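Local coordinates for protein Baccell_00875 (Bacteroides cellulosilyticus DSM 14838, PDB 5NOK) that is probably a polysaccharide lyase that acts on the rhamnose-glucuronate caps of plant arabinogalactan proteins, at residues Lys289-Pro294 against Gly314-Asp319; Glu271-Glu276 against Val306-Glu311. All coordinates share one frame; numbering follows the deposited sequence.

Contact 1: Lys289-Pro294 against Gly314-Asp319; sequences KMNGVP and GEVRFD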
loop_
_atom_site.group_PDB
_atom_site.type_symbol
_atom_site.label_atom_id
_atom_site.label_comp_id
_atom_site.label_asym_id
_atom_site.label_seq_id
_atom_site.Cartn_x
_atom_site.Cartn_y
_atom_site.Cartn_z
ATOM N N LYS A 289 -2.017 23.814 13.394
ATOM C CA LYS A 289 -2.834 23.167 14.390
ATOM C C LYS A 289 -2.481 21.698 14.537
ATOM O O LYS A 289 -2.032 21.057 13.589
ATOM C CB LYS A 289 -4.299 23.277 14.023
ATOM C CG LYS A 289 -4.786 24.703 14.072
ATOM C CD LYS A 289 -6.258 24.806 13.726
ATOM C CE LYS A 289 -6.651 26.272 13.687
ATOM N NZ LYS A 289 -8.121 26.376 13.533
HETATM N N MSE A 290 -2.732 21.191 15.748
HETATM C CA MSE A 290 -2.516 19.803 16.137
HETATM C C MSE A 290 -3.845 19.319 16.660
HETATM O O MSE A 290 -4.314 19.776 17.707
HETATM C CB MSE A 290 -1.444 19.723 17.209
HETATM C CG MSE A 290 -1.163 18.279 17.610
HETATM SE SE MSE A 290 0.280 18.234 18.950
HETATM C CE MSE A 290 -0.790 18.294 20.613
ATOM N N ASN A 291 -4.469 18.395 15.925
ATOM C CA ASN A 291 -5.859 18.003 16.157
ATOM C C ASN A 291 -6.790 19.186 16.348
ATOM O O ASN A 291 -7.537 19.226 17.309
ATOM C CB ASN A 291 -5.937 17.049 17.363
ATOM C CG ASN A 291 -5.317 15.701 17.078
ATOM O OD1 ASN A 291 -4.938 14.962 17.988
ATOM N ND2 ASN A 291 -5.245 15.356 15.820
ATOM N N GLY A 292 -6.708 20.178 15.469
ATOM C CA GLY A 292 -7.580 21.346 15.561
ATOM C C GLY A 292 -7.211 22.416 16.587
ATOM O O GLY A 292 -7.892 23.446 16.690
ATOM N N VAL A 293 -6.128 22.204 17.326
ATOM C CA VAL A 293 -5.686 23.119 18.360
ATOM C C VAL A 293 -4.439 23.891 17.886
ATOM O O VAL A 293 -3.466 23.281 17.501
ATOM C CB VAL A 293 -5.367 22.318 19.637
ATOM C CG1 VAL A 293 -4.860 23.231 20.725
ATOM C CG2 VAL A 293 -6.618 21.539 20.055
ATOM N N PRO A 294 -4.460 25.230 17.926
ATOM C CA PRO A 294 -3.291 25.979 17.505
ATOM C C PRO A 294 -2.047 25.621 18.281
ATOM O O PRO A 294 -2.105 25.414 19.506
ATOM C CB PRO A 294 -3.669 27.427 17.809
ATOM C CG PRO A 294 -5.138 27.447 17.697
ATOM C CD PRO A 294 -5.564 26.132 18.307
ATOM N N GLY A 314 -3.246 7.946 20.141
ATOM C CA GLY A 314 -4.262 8.266 19.141
ATOM C C GLY A 314 -3.719 8.972 17.889
ATOM O O GLY A 314 -2.529 9.295 17.756
ATOM N N GLU A 315 -4.632 9.167 16.959
ATOM C CA GLU A 315 -4.418 9.950 15.758
ATOM C C GLU A 315 -3.924 11.361 16.107
ATOM O O GLU A 315 -4.485 12.031 16.978
ATOM C CB GLU A 315 -5.755 10.051 15.000
ATOM C CG GLU A 315 -5.651 10.509 13.557
ATOM C CD GLU A 315 -4.918 9.515 12.658
ATOM O OE1 GLU A 315 -4.741 8.345 13.099
ATOM O OE2 GLU A 315 -4.530 9.906 11.514
ATOM N N VAL A 316 -2.864 11.796 15.447
ATOM C CA VAL A 316 -2.489 13.208 15.457
ATOM C C VAL A 316 -2.439 13.758 14.028
ATOM O O VAL A 316 -1.677 13.278 13.208
ATOM C CB VAL A 316 -1.168 13.420 16.191
ATOM C CG1 VAL A 316 -0.808 14.894 16.233
ATOM C CG2 VAL A 316 -1.266 12.874 17.619
ATOM N N ARG A 317 -3.290 14.733 13.732
ATOM C CA ARG A 317 -3.279 15.440 12.460
ATOM C C ARG A 317 -2.644 16.800 12.675
ATOM O O ARG A 317 -3.042 17.551 13.598
ATOM C CB ARG A 317 -4.692 15.610 11.939
ATOM C CG ARG A 317 -4.806 16.220 10.542
ATOM C CD ARG A 317 -6.273 16.417 10.171
ATOM N NE ARG A 317 -6.477 17.397 9.094
ATOM C CZ ARG A 317 -6.836 17.133 7.830
ATOM N NH1 ARG A 317 -7.088 15.896 7.406
ATOM N NH2 ARG A 317 -6.974 18.149 6.969
ATOM N N PHE A 318 -1.636 17.100 11.854
ATOM C CA PHE A 318 -1.017 18.408 11.852
ATOM C C PHE A 318 -1.552 19.149 10.636
ATOM O O PHE A 318 -1.427 18.633 9.530
ATOM C CB PHE A 318 0.500 18.297 11.764
ATOM C CG PHE A 318 1.134 17.766 13.000
ATOM C CD1 PHE A 318 1.324 18.594 14.100
ATOM C CD2 PHE A 318 1.524 16.443 13.083
ATOM C CE1 PHE A 318 1.917 18.115 15.256
ATOM C CE2 PHE A 318 2.115 15.946 14.236
ATOM C CZ PHE A 318 2.301 16.772 15.324
ATOM N N ASP A 319 -2.127 20.335 10.831
ATOM C CA ASP A 319 -2.623 21.136 9.715
ATOM C C ASP A 319 -1.760 22.379 9.631
ATOM O O ASP A 319 -1.393 22.927 10.648
ATOM C CB ASP A 319 -4.087 21.539 9.903
ATOM C CG ASP A 319 -5.062 20.357 9.763
ATOM O OD1 ASP A 319 -5.271 19.872 8.645
ATOM O OD2 ASP A 319 -5.675 19.928 10.767
HETATM O O HOH W 1 -4.831 19.834 13.168
#
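Met290 and Phe318 face each other as a non-hydrogen-bonded pair where strand 287-290 runs antiparallel to strand 314-322 in a mixed beta sheet. The first strand ends in a beta hairpin, with a type I' turn from Met290 to Val293. Asn291 and Gly292 are its two inner residues, and both have the positive phi that this turn needs. Met290 is a selenomethionine. Its CG stands anti to the backbone N (chi1 -178°), and the side chain runs alongside Phe318, pointing the same way. The selenium lies 5.1 Å from the centroid of the Phe318 ring, oblique to it, in a Met-aromatic contact. Met290 CG also reaches Val316 CG1 at 3.7 Å, and these two side chains cross obliquely. Val308 and Met310 add to this apolar face. The backbones are joined by Lys289 N to Asp319 O at 3.0 Å and by the return bond from Asp319 N to Lys289 O. Asn291 N continues the pairing with a bond to Arg317 O at 2.9 Å. The other face is polar and carries Lys289, Arg317 and Asp319. Arg317 reaches along its own strand to Asp319 in a salt bridge. Its NE lies 2.8 Å from Asp319 OD1 and also bonds OD2, which sits in the guanidinium plane; both oxygens are met on their syn side. This grip probably holds the carboxylate in place. A water ties the turn to the strand: it accepts from Gly292 N at 3.0 Å and donates to Arg317 O at 2.9 Å.

Contact 2: Glu271-Glu276 against Val306-Glu311; sequences EKARVE and VEVPME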
loop_
_atom_site.group_PDB
_atom_site.type_symbol
_atom_site.label_atom_id
_atom_site.label_comp_id
_atom_site.label_asym_id
_atom_site.label_seq_id
_atom_site.Cartn_x
_atom_site.Cartn_y
_atom_site.Cartn_z
ATOM N N GLU A 271 7.690 10.837 23.010
ATOM C CA GLU A 271 8.575 11.259 21.902
ATOM C C GLU A 271 8.259 12.662 21.352
ATOM O O GLU A 271 7.139 13.173 21.476
ATOM C CB GLU A 271 8.545 10.260 20.737
ATOM C CG GLU A 271 9.282 8.951 20.945
ATOM C CD GLU A 271 9.517 8.223 19.608
ATOM O OE1 GLU A 271 8.619 7.497 19.138
ATOM O OE2 GLU A 271 10.597 8.390 19.001
ATOM N N LYS A 272 9.269 13.267 20.739
ATOM C CA LYS A 272 9.140 14.585 20.148
ATOM C C LYS A 272 8.977 14.437 18.645
ATOM O O LYS A 272 9.651 13.636 18.004
ATOM C CB LYS A 272 10.314 15.480 20.550
ATOM C CG LYS A 272 10.233 15.874 22.032
ATOM C CD LYS A 272 11.263 16.919 22.470
ATOM C CE LYS A 272 12.581 16.320 22.970
ATOM N NZ LYS A 272 13.311 17.258 23.879
ATOM N N ALA A 273 8.013 15.172 18.107
ATOM C CA ALA A 273 7.750 15.220 16.671
ATOM C C ALA A 273 8.318 16.505 16.110
ATOM O O ALA A 273 8.217 17.537 16.725
ATOM C CB ALA A 273 6.249 15.167 16.398
ATOM N N ARG A 274 8.904 16.418 14.930
ATOM C CA ARG A 274 9.271 17.579 14.161
ATOM C C ARG A 274 8.549 17.441 12.813
ATOM O O ARG A 274 8.807 16.507 12.051
ATOM C CB ARG A 274 10.778 17.606 13.972
ATOM C CG ARG A 274 11.287 18.871 13.280
ATOM C CD ARG A 274 12.690 18.652 12.771
ATOM N NE ARG A 274 13.098 19.707 11.854
ATOM C CZ ARG A 274 13.635 20.872 12.200
ATOM N NH1 ARG A 274 13.839 21.201 13.480
ATOM N NH2 ARG A 274 13.962 21.729 11.232
ATOM N N VAL A 275 7.624 18.355 12.558
ATOM C CA VAL A 275 6.852 18.380 11.347
ATOM C C VAL A 275 7.293 19.609 10.569
ATOM O O VAL A 275 7.250 20.732 11.088
ATOM C CB VAL A 275 5.353 18.487 11.660
ATOM C CG1 VAL A 275 4.526 18.351 10.392
ATOM C CG2 VAL A 275 4.945 17.422 12.675
ATOM N N GLU A 276 7.705 19.389 9.320
ATOM C CA GLU A 276 8.253 20.427 8.470
ATOM C C GLU A 276 7.367 20.662 7.275
ATOM O O GLU A 276 6.869 19.712 6.675
ATOM C CB GLU A 276 9.621 19.989 7.945
ATOM C CG GLU A 276 10.692 19.744 9.001
ATOM C CD GLU A 276 12.089 19.523 8.389
ATOM O OE1 GLU A 276 12.190 19.195 7.177
ATOM O OE2 GLU A 276 13.096 19.672 9.124
ATOM N N VAL A 306 7.103 22.771 13.212
ATOM C CA VAL A 306 6.475 22.628 14.491
ATOM C C VAL A 306 7.288 21.558 15.239
ATOM O O VAL A 306 7.638 20.540 14.653
ATOM C CB VAL A 306 5.013 22.145 14.294
ATOM C CG1 VAL A 306 4.362 21.787 15.631
ATOM C CG2 VAL A 306 4.192 23.202 13.557
ATOM N N GLU A 307 7.590 21.790 16.516
ATOM C CA GLU A 307 8.208 20.767 17.378
ATOM C C GLU A 307 7.342 20.595 18.626
ATOM O O GLU A 307 7.128 21.552 19.377
ATOM C CB GLU A 307 9.673 21.133 17.731
ATOM C CG GLU A 307 10.569 21.212 16.502
ATOM C CD GLU A 307 12.079 21.115 16.772
ATOM O OE1 GLU A 307 12.610 21.948 17.559
ATOM O OE2 GLU A 307 12.740 20.221 16.147
ATOM N N VAL A 308 6.799 19.396 18.823
ATOM C CA VAL A 308 5.898 19.146 19.955
ATOM C C VAL A 308 6.135 17.793 20.566
ATOM O O VAL A 308 6.511 16.864 19.859
ATOM C CB VAL A 308 4.380 19.216 19.608
ATOM C CG1 VAL A 308 3.986 20.630 19.267
ATOM C CG2 VAL A 308 3.980 18.216 18.515
ATOM N N PRO A 309 5.889 17.674 21.881
ATOM C CA PRO A 309 5.827 16.329 22.488
ATOM C C PRO A 309 4.514 15.624 22.092
ATOM O O PRO A 309 3.508 16.266 21.907
ATOM C CB PRO A 309 5.855 16.624 24.004
ATOM C CG PRO A 309 5.149 17.943 24.111
ATOM C CD PRO A 309 5.585 18.730 22.871
HETATM N N MSE A 310 4.559 14.316 21.965
HETATM C CA MSE A 310 3.418 13.512 21.598
HETATM C C MSE A 310 2.996 12.861 22.876
HETATM O O MSE A 310 3.507 11.804 23.228
HETATM C CB MSE A 310 3.896 12.506 20.547
HETATM C CG MSE A 310 4.381 13.170 19.265
HETATM SE SE MSE A 310 2.942 14.240 18.416
HETATM C CE MSE A 310 2.735 13.020 16.885
ATOM N N GLU A 311 2.080 13.500 23.600
ATOM C CA GLU A 311 1.780 13.133 24.987
ATOM C C GLU A 311 0.531 12.240 25.163
ATOM O O GLU A 311 0.287 11.767 26.280
ATOM C CB GLU A 311 1.678 14.401 25.851
#
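Ala273 and Val308 form a hydrogen-bonded pair between antiparallel strands 272-278 and 303-309. The short segments 272-276 and 306-309 approach to 4.6 Å between axes and run nearly antiparallel. Backbone bonds come first. Ala273 N donates to Val308 O at 2.9 Å, nearly straight at 174°, and Val308 N returns a bond to Ala273 O. Val275 and Val306 exchange the same two bonds. Pro309 sits opposite Lys272 at a non-hydrogen-bonded position, so its missing N-H costs this pairing nothing; past it, Met310 N donates to Glu271 O. The charged contacts lie on the face of Arg274 and Glu307. With CG anti to the backbone N and the chain extended to NE, the arginine runs alongside Glu307, pointing the same way, and carries NH1 to its carboxylate. NH1 meets Glu307 OE2 at 3.0 Å, at the edge of the guanidinium but from above the carboxylate plane; the two planes are 86° apart. Side-on, NE and NH2 both grip Glu276 OE2, with NE at 2.7 Å on its anti lone pair. Phe305 adds a cation-pi contact. A methionine in place of Arg274 would probably leave Glu276 and Glu307 as two neighbouring carboxylates without their shared positive mate. The apolar contacts lie on the other face. Ala273 CB touches Met310 CG at 4.0 Å, and the selenium of this selenomethionine is just as near. Bends at chi2 and chi3 bring the end of Met310 back over the small alanine. Phe267 packs on both residues. This is regular antiparallel pairing within a mixed sheet: the face of Ala273, Val275, Val306 and Val308 is buried and apolar, and that of Arg274 and Glu307 carries the salt-bridge network.

Overall arrangement
Contact 1 and contact 2 belong to the same mixed sheet, and their centres are about 11 Å apart. Strand 293-300 stands between strands 287-290 and 303-309 in the sheet order. Along the chain the segments alternate, as 271-276, 289-294, 306-311 and 314-319. The apolar faces of the two contacts meet. Phe318 CE2 lies 3.6 Å from Val275 CG2, and Met290 SE lies 3.7 Å from Val308 CG2. Val316 CB reaches Met310 CE at 4.0 Å. Strands 272-278 and 314-322 are not neighbours in the sheet, so their touching side chains are consistent with a curled sheet closing round a shared apolar interior. The centres of contacts 1 and 2 lie about 24 and 25 Å from the chain's centre.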